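Local coordinates for ganglioside-induced differentiation-associated protein 2 (Homo sapiens, PDB 4UML) that is of uncertain function but carries an N-terminal macro domain, a fold that in relatives binds ADP-ribose, within a longer protein that also has a SEC14-like (CRAL-TRIO) region, at residues V64-T75 with M162-I170; E180-R191 with T215-P225. All coordinates share one frame; numbering follows the deposited sequence.

Contact 1 (V64-T75 with M162-I170)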
loop_
_atom_site.group_PDB
_atom_site.type_symbol
_atom_site.label_atom_id
_atom_site.label_comp_id
_atom_site.label_asym_id
_atom_site.label_seq_id
_atom_site.Cartn_x
_atom_site.Cartn_y
_atom_site.Cartn_z
ATOM N N VAL A 64 3.600 1.312 -8.887
ATOM C CA VAL A 64 2.814 2.193 -8.034
ATOM C C VAL A 64 3.096 3.687 -8.300
ATOM O O VAL A 64 2.199 4.513 -8.173
ATOM C CB VAL A 64 3.025 1.847 -6.548
ATOM C CG1 VAL A 64 4.363 2.375 -6.050
ATOM C CG2 VAL A 64 1.892 2.416 -5.708
ATOM N N ALA A 65 4.324 4.024 -8.680
ATOM C CA ALA A 65 4.706 5.389 -8.915
ATOM C C ALA A 65 3.930 6.086 -10.033
ATOM O O ALA A 65 3.921 7.309 -10.097
ATOM C CB ALA A 65 6.204 5.487 -9.166
ATOM N N LEU A 66 3.257 5.310 -10.871
ATOM C CA LEU A 66 2.501 5.869 -11.992
ATOM C C LEU A 66 1.098 6.272 -11.610
ATOM O O LEU A 66 0.416 6.914 -12.396
ATOM C CB LEU A 66 2.410 4.841 -13.099
ATOM C CG LEU A 66 3.780 4.450 -13.696
ATOM C CD1 LEU A 66 3.610 3.327 -14.700
ATOM C CD2 LEU A 66 4.406 5.660 -14.332
ATOM N N LEU A 67 0.654 5.900 -10.422
ATOM C CA LEU A 67 -0.757 6.051 -10.099
ATOM C C LEU A 67 -1.107 7.460 -9.650
ATOM O O LEU A 67 -0.370 8.074 -8.898
ATOM C CB LEU A 67 -1.157 5.038 -9.021
ATOM C CG LEU A 67 -1.164 3.562 -9.407
ATOM C CD1 LEU A 67 -1.320 2.722 -8.145
ATOM C CD2 LEU A 67 -2.268 3.267 -10.413
ATOM N N ASN A 68 -2.250 7.975 -10.101
ATOM C CA ASN A 68 -2.748 9.269 -9.632
ATOM C C ASN A 68 -3.665 9.159 -8.397
ATOM O O ASN A 68 -4.551 9.964 -8.220
ATOM C CB ASN A 68 -3.457 10.018 -10.774
ATOM C CG ASN A 68 -4.761 9.359 -11.168
ATOM O OD1 ASN A 68 -4.964 8.170 -10.896
ATOM N ND2 ASN A 68 -5.666 10.124 -11.786
ATOM N N CYS A 69 -3.434 8.185 -7.528
ATOM C CA CYS A 69 -4.086 8.157 -6.234
ATOM C C CYS A 69 -3.702 9.397 -5.429
ATOM O O CYS A 69 -2.655 10.020 -5.693
ATOM C CB CYS A 69 -3.679 6.882 -5.484
ATOM S SG CYS A 69 -4.217 5.350 -6.288
ATOM N N THR A 70 -4.496 9.729 -4.412
ATOM C CA THR A 70 -4.208 10.877 -3.547
ATOM C C THR A 70 -2.806 10.714 -2.944
ATOM O O THR A 70 -2.015 11.682 -2.920
ATOM C CB THR A 70 -5.254 11.040 -2.424
ATOM O OG1 THR A 70 -6.568 10.917 -3.002
ATOM C CG2 THR A 70 -5.095 12.418 -1.711
ATOM N N ALA A 71 -2.526 9.504 -2.453
ATOM C CA ALA A 71 -1.220 9.105 -1.971
ATOM C C ALA A 71 -0.811 7.744 -2.530
ATOM O O ALA A 71 -1.638 6.832 -2.707
ATOM C CB ALA A 71 -1.206 9.047 -0.451
ATOM N N ILE A 72 0.467 7.622 -2.828
ATOM C CA ILE A 72 1.090 6.334 -3.060
ATOM C C ILE A 72 2.045 6.060 -1.908
ATOM O O ILE A 72 2.494 6.982 -1.197
ATOM C CB ILE A 72 1.770 6.202 -4.438
ATOM C CG1 ILE A 72 2.921 7.208 -4.593
ATOM C CG2 ILE A 72 0.769 6.338 -5.559
ATOM C CD1 ILE A 72 4.045 6.609 -5.361
ATOM N N VAL A 73 2.315 4.782 -1.710
ATOM C CA VAL A 73 3.091 4.306 -0.593
ATOM C C VAL A 73 4.493 3.833 -1.031
ATOM O O VAL A 73 4.640 3.062 -1.958
ATOM C CB VAL A 73 2.369 3.155 0.099
ATOM C CG1 VAL A 73 3.208 2.622 1.258
ATOM C CG2 VAL A 73 0.982 3.569 0.583
ATOM N N ASN A 74 5.496 4.367 -0.357
ATOM C CA ASN A 74 6.879 4.010 -0.517
ATOM C C ASN A 74 7.243 3.145 0.681
ATOM O O ASN A 74 6.740 3.350 1.792
ATOM C CB ASN A 74 7.755 5.254 -0.562
ATOM C CG ASN A 74 9.248 4.907 -0.724
ATOM O OD1 ASN A 74 9.586 3.990 -1.431
ATOM N ND2 ASN A 74 10.109 5.606 -0.012
ATOM N N THR A 75 8.005 2.098 0.417
ATOM C CA THR A 75 8.501 1.211 1.458
ATOM C C THR A 75 10.016 1.349 1.525
ATOM O O THR A 75 10.685 1.377 0.472
ATOM C CB THR A 75 8.011 -0.232 1.280
ATOM O OG1 THR A 75 8.261 -0.962 2.478
ATOM C CG2 THR A 75 8.645 -0.951 0.077
ATOM N N MET A 162 -8.149 11.610 2.345
ATOM C CA MET A 162 -7.764 11.195 0.991
ATOM C C MET A 162 -8.833 10.339 0.351
ATOM O O MET A 162 -9.414 9.497 1.002
ATOM C CB MET A 162 -6.463 10.429 1.023
ATOM C CG MET A 162 -5.342 11.177 1.711
ATOM S SD MET A 162 -3.815 10.246 1.440
ATOM C CE MET A 162 -2.674 11.170 2.416
ATOM N N SER A 163 -9.069 10.525 -0.941
ATOM C CA SER A 163 -10.030 9.699 -1.648
ATOM C C SER A 163 -9.464 8.359 -2.177
ATOM O O SER A 163 -10.226 7.408 -2.387
ATOM C CB SER A 163 -10.657 10.511 -2.782
ATOM O OG SER A 163 -9.705 10.780 -3.790
ATOM N N SER A 164 -8.145 8.264 -2.372
ATOM C CA SER A 164 -7.540 7.006 -2.814
ATOM C C SER A 164 -6.106 6.853 -2.334
ATOM O O SER A 164 -5.381 7.849 -2.112
ATOM C CB SER A 164 -7.600 6.820 -4.326
ATOM O OG SER A 164 -6.901 7.830 -4.995
ATOM N N VAL A 165 -5.735 5.593 -2.126
ATOM C CA VAL A 165 -4.389 5.198 -1.694
ATOM C C VAL A 165 -3.895 4.057 -2.604
ATOM O O VAL A 165 -4.606 3.076 -2.836
ATOM C CB VAL A 165 -4.322 4.794 -0.212
ATOM C CG1 VAL A 165 -2.895 4.418 0.214
ATOM C CG2 VAL A 165 -4.813 5.931 0.681
ATOM N N GLY A 166 -2.728 4.266 -3.197
ATOM C CA GLY A 166 -2.008 3.244 -3.931
ATOM C C GLY A 166 -0.975 2.563 -3.064
ATOM O O GLY A 166 0.053 3.131 -2.764
ATOM N N PHE A 167 -1.261 1.351 -2.638
ATOM C CA PHE A 167 -0.288 0.553 -1.913
ATOM C C PHE A 167 0.701 -0.128 -2.834
ATOM O O PHE A 167 0.320 -0.705 -3.834
ATOM C CB PHE A 167 -0.949 -0.553 -1.086
ATOM C CG PHE A 167 -1.549 -0.079 0.195
ATOM C CD1 PHE A 167 -0.769 0.051 1.342
ATOM C CD2 PHE A 167 -2.897 0.210 0.260
ATOM C CE1 PHE A 167 -1.323 0.484 2.526
ATOM C CE2 PHE A 167 -3.449 0.632 1.440
ATOM C CZ PHE A 167 -2.668 0.789 2.562
ATOM N N CYS A 168 1.973 -0.070 -2.455
ATOM C CA CYS A 168 2.969 -1.012 -2.949
ATOM C C CYS A 168 2.842 -2.231 -2.052
ATOM O O CYS A 168 2.141 -2.218 -1.015
ATOM C CB CYS A 168 4.380 -0.434 -2.885
ATOM S SG CYS A 168 4.942 -0.069 -1.188
ATOM N N VAL A 169 3.522 -3.295 -2.435
ATOM C CA VAL A 169 3.672 -4.420 -1.541
ATOM C C VAL A 169 4.653 -3.949 -0.479
ATOM O O VAL A 169 5.821 -3.697 -0.794
ATOM C CB VAL A 169 4.167 -5.649 -2.334
ATOM C CG1 VAL A 169 4.431 -6.818 -1.389
ATOM C CG2 VAL A 169 3.109 -6.052 -3.371
ATOM N N ILE A 170 4.182 -3.728 0.764
ATOM C CA ILE A 170 5.033 -3.074 1.758
ATOM C C ILE A 170 6.237 -3.951 2.179
ATOM O O ILE A 170 7.286 -3.425 2.528
ATOM C CB ILE A 170 4.204 -2.579 3.005
ATOM C CG1 ILE A 170 3.316 -1.396 2.550
ATOM C CG2 ILE A 170 5.097 -2.142 4.165
ATOM C CD1 ILE A 170 2.341 -0.872 3.583
#

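Contact 2 (E180-R191 with T215-P225)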
loop_
_atom_site.group_PDB
_atom_site.type_symbol
_atom_site.label_atom_id
_atom_site.label_comp_id
_atom_site.label_asym_id
_atom_site.label_seq_id
_atom_site.Cartn_x
_atom_site.Cartn_y
_atom_site.Cartn_z
ATOM N N GLU A 180 3.180 -14.983 1.447
ATOM C CA GLU A 180 1.809 -15.333 1.621
ATOM C C GLU A 180 1.290 -14.846 2.980
ATOM O O GLU A 180 0.208 -14.272 3.052
ATOM C CB GLU A 180 1.637 -16.832 1.468
ATOM C CG GLU A 180 0.201 -17.257 1.344
ATOM C CD GLU A 180 -0.003 -18.398 0.351
ATOM O OE1 GLU A 180 0.879 -18.697 -0.498
ATOM O OE2 GLU A 180 -1.094 -18.981 0.416
ATOM N N ASP A 181 2.067 -15.076 4.039
ATOM C CA ASP A 181 1.758 -14.526 5.358
ATOM C C ASP A 181 1.577 -13.021 5.301
ATOM O O ASP A 181 0.637 -12.501 5.849
ATOM C CB ASP A 181 2.893 -14.827 6.353
ATOM C CG ASP A 181 2.988 -16.287 6.708
ATOM O OD1 ASP A 181 1.956 -16.997 6.667
ATOM O OD2 ASP A 181 4.102 -16.714 7.068
ATOM N N ALA A 182 2.489 -12.337 4.628
ATOM C CA ALA A 182 2.455 -10.885 4.517
ATOM C C ALA A 182 1.179 -10.402 3.848
ATOM O O ALA A 182 0.582 -9.412 4.273
ATOM C CB ALA A 182 3.643 -10.380 3.721
ATOM N N THR A 183 0.786 -11.097 2.794
ATOM C CA THR A 183 -0.405 -10.759 2.029
ATOM C C THR A 183 -1.687 -10.947 2.835
ATOM O O THR A 183 -2.615 -10.142 2.718
ATOM C CB THR A 183 -0.462 -11.570 0.707
ATOM O OG1 THR A 183 0.748 -11.367 -0.040
ATOM C CG2 THR A 183 -1.598 -11.122 -0.118
ATOM N N HIS A 184 -1.739 -11.945 3.710
ATOM C CA HIS A 184 -2.892 -12.048 4.613
ATOM C C HIS A 184 -3.028 -10.825 5.475
ATOM O O HIS A 184 -4.117 -10.322 5.677
ATOM C CB HIS A 184 -2.766 -13.221 5.564
ATOM C CG HIS A 184 -3.091 -14.532 4.962
ATOM N ND1 HIS A 184 -4.388 -14.962 4.793
ATOM C CD2 HIS A 184 -2.297 -15.522 4.500
ATOM C CE1 HIS A 184 -4.378 -16.171 4.260
ATOM N NE2 HIS A 184 -3.121 -16.527 4.060
ATOM N N ILE A 185 -1.904 -10.350 6.003
ATOM C CA ILE A 185 -1.923 -9.166 6.867
ATOM C C ILE A 185 -2.393 -7.949 6.089
ATOM O O ILE A 185 -3.267 -7.211 6.540
ATOM C CB ILE A 185 -0.537 -8.936 7.522
ATOM C CG1 ILE A 185 -0.227 -10.135 8.434
ATOM C CG2 ILE A 185 -0.513 -7.626 8.275
ATOM C CD1 ILE A 185 1.199 -10.226 8.930
ATOM N N ALA A 186 -1.836 -7.747 4.900
ATOM C CA ALA A 186 -2.196 -6.598 4.086
ATOM C C ALA A 186 -3.716 -6.590 3.791
ATOM O O ALA A 186 -4.405 -5.593 4.044
ATOM C CB ALA A 186 -1.407 -6.612 2.783
ATOM N N LEU A 187 -4.235 -7.695 3.287
ATOM C CA LEU A 187 -5.647 -7.736 2.897
ATOM C C LEU A 187 -6.587 -7.670 4.090
ATOM O O LEU A 187 -7.614 -6.984 4.042
ATOM C CB LEU A 187 -5.922 -8.986 2.063
ATOM C CG LEU A 187 -5.122 -9.080 0.767
ATOM C CD1 LEU A 187 -5.467 -10.357 0.048
ATOM C CD2 LEU A 187 -5.410 -7.875 -0.096
ATOM N N ARG A 188 -6.261 -8.399 5.149
ATOM C CA ARG A 188 -7.109 -8.398 6.349
ATOM C C ARG A 188 -7.218 -6.997 6.946
ATOM O O ARG A 188 -8.309 -6.499 7.285
ATOM C CB ARG A 188 -6.532 -9.387 7.367
ATOM C CG ARG A 188 -7.368 -9.573 8.622
ATOM C CD ARG A 188 -6.738 -10.659 9.490
ATOM N NE ARG A 188 -5.483 -10.155 10.048
ATOM C CZ ARG A 188 -4.382 -10.867 10.255
ATOM N NH1 ARG A 188 -4.342 -12.161 9.984
ATOM N NH2 ARG A 188 -3.317 -10.268 10.762
ATOM N N THR A 189 -6.089 -6.310 7.023
ATOM C CA THR A 189 -6.063 -4.968 7.603
ATOM C C THR A 189 -6.868 -3.978 6.778
ATOM O O THR A 189 -7.634 -3.124 7.308
ATOM C CB THR A 189 -4.593 -4.481 7.735
ATOM O OG1 THR A 189 -3.840 -5.468 8.450
ATOM C CG2 THR A 189 -4.509 -3.148 8.404
ATOM N N VAL A 190 -6.720 -4.046 5.464
ATOM C CA VAL A 190 -7.472 -3.134 4.618
ATOM C C VAL A 190 -8.974 -3.482 4.667
ATOM O O VAL A 190 -9.812 -2.590 4.658
ATOM C CB VAL A 190 -6.958 -3.153 3.151
ATOM C CG1 VAL A 190 -7.897 -2.440 2.214
ATOM C CG2 VAL A 190 -5.572 -2.531 3.059
ATOM N N ARG A 191 -9.290 -4.770 4.659
ATOM C CA ARG A 191 -10.709 -5.193 4.761
ATOM C C ARG A 191 -11.358 -4.559 5.994
ATOM O O ARG A 191 -12.355 -3.850 5.875
ATOM C CB ARG A 191 -10.839 -6.714 4.755
ATOM C CG ARG A 191 -12.214 -7.228 5.169
ATOM C CD ARG A 191 -13.268 -6.819 4.160
ATOM N NE ARG A 191 -14.652 -6.989 4.636
ATOM C CZ ARG A 191 -15.628 -7.648 3.996
ATOM N NH1 ARG A 191 -15.430 -8.304 2.849
ATOM N NH2 ARG A 191 -16.836 -7.667 4.540
ATOM N N THR A 215 -0.473 -14.553 -5.629
ATOM C CA THR A 215 -0.817 -14.645 -4.203
ATOM C C THR A 215 -1.958 -13.720 -3.855
ATOM O O THR A 215 -2.870 -14.106 -3.128
ATOM C CB THR A 215 0.413 -14.350 -3.338
ATOM O OG1 THR A 215 1.426 -15.306 -3.635
ATOM C CG2 THR A 215 0.107 -14.396 -1.832
ATOM N N TYR A 216 -1.927 -12.494 -4.380
ATOM C CA TYR A 216 -3.055 -11.575 -4.186
ATOM C C TYR A 216 -4.343 -12.120 -4.805
ATOM O O TYR A 216 -5.420 -12.052 -4.192
ATOM C CB TYR A 216 -2.739 -10.178 -4.737
ATOM C CG TYR A 216 -1.998 -9.318 -3.734
ATOM C CD1 TYR A 216 -0.661 -9.496 -3.521
ATOM C CD2 TYR A 216 -2.655 -8.340 -2.990
ATOM C CE1 TYR A 216 0.028 -8.736 -2.600
ATOM C CE2 TYR A 216 -1.971 -7.577 -2.067
ATOM C CZ TYR A 216 -0.619 -7.771 -1.884
ATOM O OH TYR A 216 0.107 -7.045 -0.951
ATOM N N GLN A 217 -4.231 -12.685 -6.001
ATOM C CA GLN A 217 -5.407 -13.274 -6.677
ATOM C C GLN A 217 -5.959 -14.423 -5.844
ATOM O O GLN A 217 -7.166 -14.511 -5.614
ATOM C CB GLN A 217 -5.030 -13.752 -8.087
ATOM C CG GLN A 217 -4.623 -12.597 -8.987
ATOM C CD GLN A 217 -4.069 -13.034 -10.332
ATOM O OE1 GLN A 217 -3.365 -14.032 -10.452
ATOM N NE2 GLN A 217 -4.358 -12.248 -11.355
ATOM N N LYS A 218 -5.042 -15.258 -5.347
ATOM C CA LYS A 218 -5.382 -16.342 -4.435
ATOM C C LYS A 218 -6.134 -15.893 -3.178
ATOM O O LYS A 218 -7.123 -16.495 -2.794
ATOM C CB LYS A 218 -4.105 -17.070 -4.015
ATOM C CG LYS A 218 -4.396 -18.380 -3.314
ATOM C CD LYS A 218 -3.149 -18.990 -2.717
ATOM C CE LYS A 218 -3.541 -19.908 -1.573
ATOM N NZ LYS A 218 -2.401 -20.780 -1.200
ATOM N N LEU A 219 -5.665 -14.832 -2.526
ATOM C CA LEU A 219 -6.215 -14.436 -1.226
ATOM C C LEU A 219 -7.347 -13.413 -1.226
ATOM O O LEU A 219 -8.095 -13.314 -0.254
ATOM C CB LEU A 219 -5.064 -13.933 -0.330
ATOM C CG LEU A 219 -3.881 -14.883 -0.072
ATOM C CD1 LEU A 219 -2.977 -14.380 1.057
ATOM C CD2 LEU A 219 -4.324 -16.305 0.232
ATOM N N LEU A 220 -7.473 -12.612 -2.279
ATOM C CA LEU A 220 -8.539 -11.614 -2.345
ATOM C C LEU A 220 -9.948 -12.147 -2.051
ATOM O O LEU A 220 -10.701 -11.559 -1.255
ATOM C CB LEU A 220 -8.504 -10.896 -3.713
ATOM C CG LEU A 220 -7.570 -9.679 -3.746
ATOM C CD1 LEU A 220 -7.343 -9.216 -5.177
ATOM C CD2 LEU A 220 -8.114 -8.542 -2.880
ATOM N N PRO A 221 -10.302 -13.289 -2.653
ATOM C CA PRO A 221 -11.607 -13.895 -2.360
ATOM C C PRO A 221 -11.882 -14.203 -0.885
ATOM O O PRO A 221 -13.030 -14.181 -0.481
ATOM C CB PRO A 221 -11.578 -15.201 -3.175
ATOM C CG PRO A 221 -10.571 -14.987 -4.239
ATOM C CD PRO A 221 -9.527 -14.094 -3.617
ATOM N N LEU A 222 -10.845 -14.470 -0.087
ATOM C CA LEU A 222 -11.010 -14.787 1.335
ATOM C C LEU A 222 -11.363 -13.557 2.181
ATOM O O LEU A 222 -12.171 -13.637 3.128
ATOM C CB LEU A 222 -9.733 -15.483 1.817
ATOM C CG LEU A 222 -9.347 -15.741 3.276
ATOM C CD1 LEU A 222 -10.353 -16.608 4.030
ATOM C CD2 LEU A 222 -7.968 -16.414 3.287
ATOM N N TYR A 223 -10.769 -12.408 1.846
ATOM C CA TYR A 223 -11.038 -11.166 2.563
ATOM C C TYR A 223 -12.123 -10.330 1.914
ATOM O O TYR A 223 -12.758 -9.536 2.587
ATOM C CB TYR A 223 -9.734 -10.363 2.730
ATOM C CG TYR A 223 -8.784 -11.181 3.539
ATOM C CD1 TYR A 223 -8.966 -11.303 4.895
ATOM C CD2 TYR A 223 -7.783 -11.927 2.938
ATOM C CE1 TYR A 223 -8.145 -12.094 5.647
ATOM C CE2 TYR A 223 -6.950 -12.720 3.692
ATOM C CZ TYR A 223 -7.145 -12.797 5.044
ATOM O OH TYR A 223 -6.342 -13.594 5.812
ATOM N N PHE A 224 -12.366 -10.556 0.623
ATOM C CA PHE A 224 -13.357 -9.787 -0.120
ATOM C C PHE A 224 -14.218 -10.744 -0.968
ATOM O O PHE A 224 -14.162 -10.713 -2.200
ATOM C CB PHE A 224 -12.654 -8.731 -0.993
ATOM C CG PHE A 224 -11.849 -7.717 -0.197
ATOM C CD1 PHE A 224 -12.434 -6.560 0.295
ATOM C CD2 PHE A 224 -10.498 -7.928 0.052
ATOM C CE1 PHE A 224 -11.694 -5.631 1.029
ATOM C CE2 PHE A 224 -9.754 -7.002 0.781
ATOM C CZ PHE A 224 -10.353 -5.859 1.268
ATOM N N PRO A 225 -14.979 -11.639 -0.297
ATOM C CA PRO A 225 -15.850 -12.561 -1.056
ATOM C C PRO A 225 -16.796 -11.810 -2.010
ATOM O O PRO A 225 -17.379 -10.790 -1.632
ATOM C CB PRO A 225 -16.647 -13.278 0.043
ATOM C CG PRO A 225 -16.559 -12.411 1.244
ATOM C CD PRO A 225 -15.217 -11.733 1.156
HETATM O O HOH W 1 1.997 -8.720 0.319
HETATM O O HOH W 2 -16.921 -8.651 0.344
#

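Contact 1 (V64-T75 with M162-I170)
The Phe167 ring meets Val73 obliquely, its CD1 lying 4.0 Å from Val73 CG2, while Val165 CG1 of its own strand rests over one ring face near the rim. Val73 CG2 also touches Val165 CG1, which closes a small aliphatic and aromatic cluster on this side of the sheet. Strands 71-75 and 164-167 run parallel as neighbours, with Ala71 paired to Val165 and Ile72 to Gly166. The ladder is carried by Gly166, whose N donates to Ala71 O (2.8 Å, 170° at the hydrogen) and whose O accepts from Val73 N. With no side chain at Gly166, Cys69 SG can lie close over the backbone, 3.6 Å from Gly166 N.

Before the ladder, two residues exchange bonds. Thr70 N donates to Ser164 OG at 3.1 Å, and Ser164 N returns a bond of similar length to Thr70 OG1. With chi1 at 61°, the Ser164 hydroxyl sits between its own N and carbonyl carbon and faces the Thr70 amide. Thr70 CG2 packs on Met162 CB (3.6 Å), and Met162 continues extended until its SD reaches Ala71 CB. A valine in place of Thr70 would remove the hydroxyl and is likely to leave the Ser164 amide without its acceptor. Past the other end of the ladder, Thr75 OG1 donates to Ile170 O (2.6 Å), approaching in the carbonyl plane on a lone pair.

These two strands lie in the middle of the six-stranded macro-domain sheet, with strand 203-208 beside 164-167 and strand 125-129 beside 71-75. Helix 139-159 packs through Val153 and Ala157 against Val73, Val165, Phe167 and Met162, whereas helix 85-94 covers Ile72 on the opposite face.

Contact 2 (E180-R191 with T215-P225)
Leu187 enters a hole on the partner helix formed by Tyr216, Leu219, Leu220 and Tyr223, and Leu219 in turn sits among Glu180, Thr183, His184 and Leu187. This knobs-into-holes core is close: Leu187 CD1 lies 3.6 Å from Leu219 CB. Two methyl groups sit squarely over rings as CH-pi contacts, Thr183 CG2 above the centre of Tyr216 and Leu219 CD1 above the centre of His184 (3.7 Å to the His184 ring centroid). The imidazole is gripped at its edge as well, where His184 ND1 and Tyr223 OH share a 2.6 Å hydrogen bond lying in the planes of both rings, which stand at 80° to each other. Backbone of Leu187 and Arg188 covers one face of Tyr223, and Leu222 CG the other.

The segment axes approach to 9.6 Å, two helices running in the same general direction and inclined at 36°, on one side of the central sheet of the alpha/beta/alpha macro fold; Leu187 and Tyr216 also reach strand 203-208 beneath them.

The buried part holds polar links too. A water joins Thr183 OG1 with Tyr216 OH, while Thr183 also bonds to Leu179 O. Arg191 NH1 reaches Tyr223 O at 3.0 Å, a bent bond tilted from the guanidinium plane; Glu195 pairs with Arg191 NE, and Phe224 CZ packs against Arg191 CB. Toward solvent, by contrast, the contact thins to one salt bridge: Lys218 has CG trans to its N (chi1 -168°) and stays extended, which carries NZ to the syn lone pair of Glu180 OE2 at 2.7 Å.

How the contacts relate
Contact 1 closes before contact 2 opens, and both belong to the one macro domain, their centres about 17 Å apart. The first pairs two central strands of the sheet; the second joins helices 179-197 and 210-223 on the side that also holds helix 139-159. Strand 164-167 leads into helix 179-197, which returns to the adjacent parallel strand 203-208 in a beta-alpha-beta crossover, and helix 210-223 follows. The contacts meet directly by packing: Val169 CG2 lies 4.0 Å from Tyr216 OH, and Phe167 CE2 4.1 Å from Val190 CG2. The helical layer is thus packed directly on the sheet at these points, with contact 2 nearer the surface.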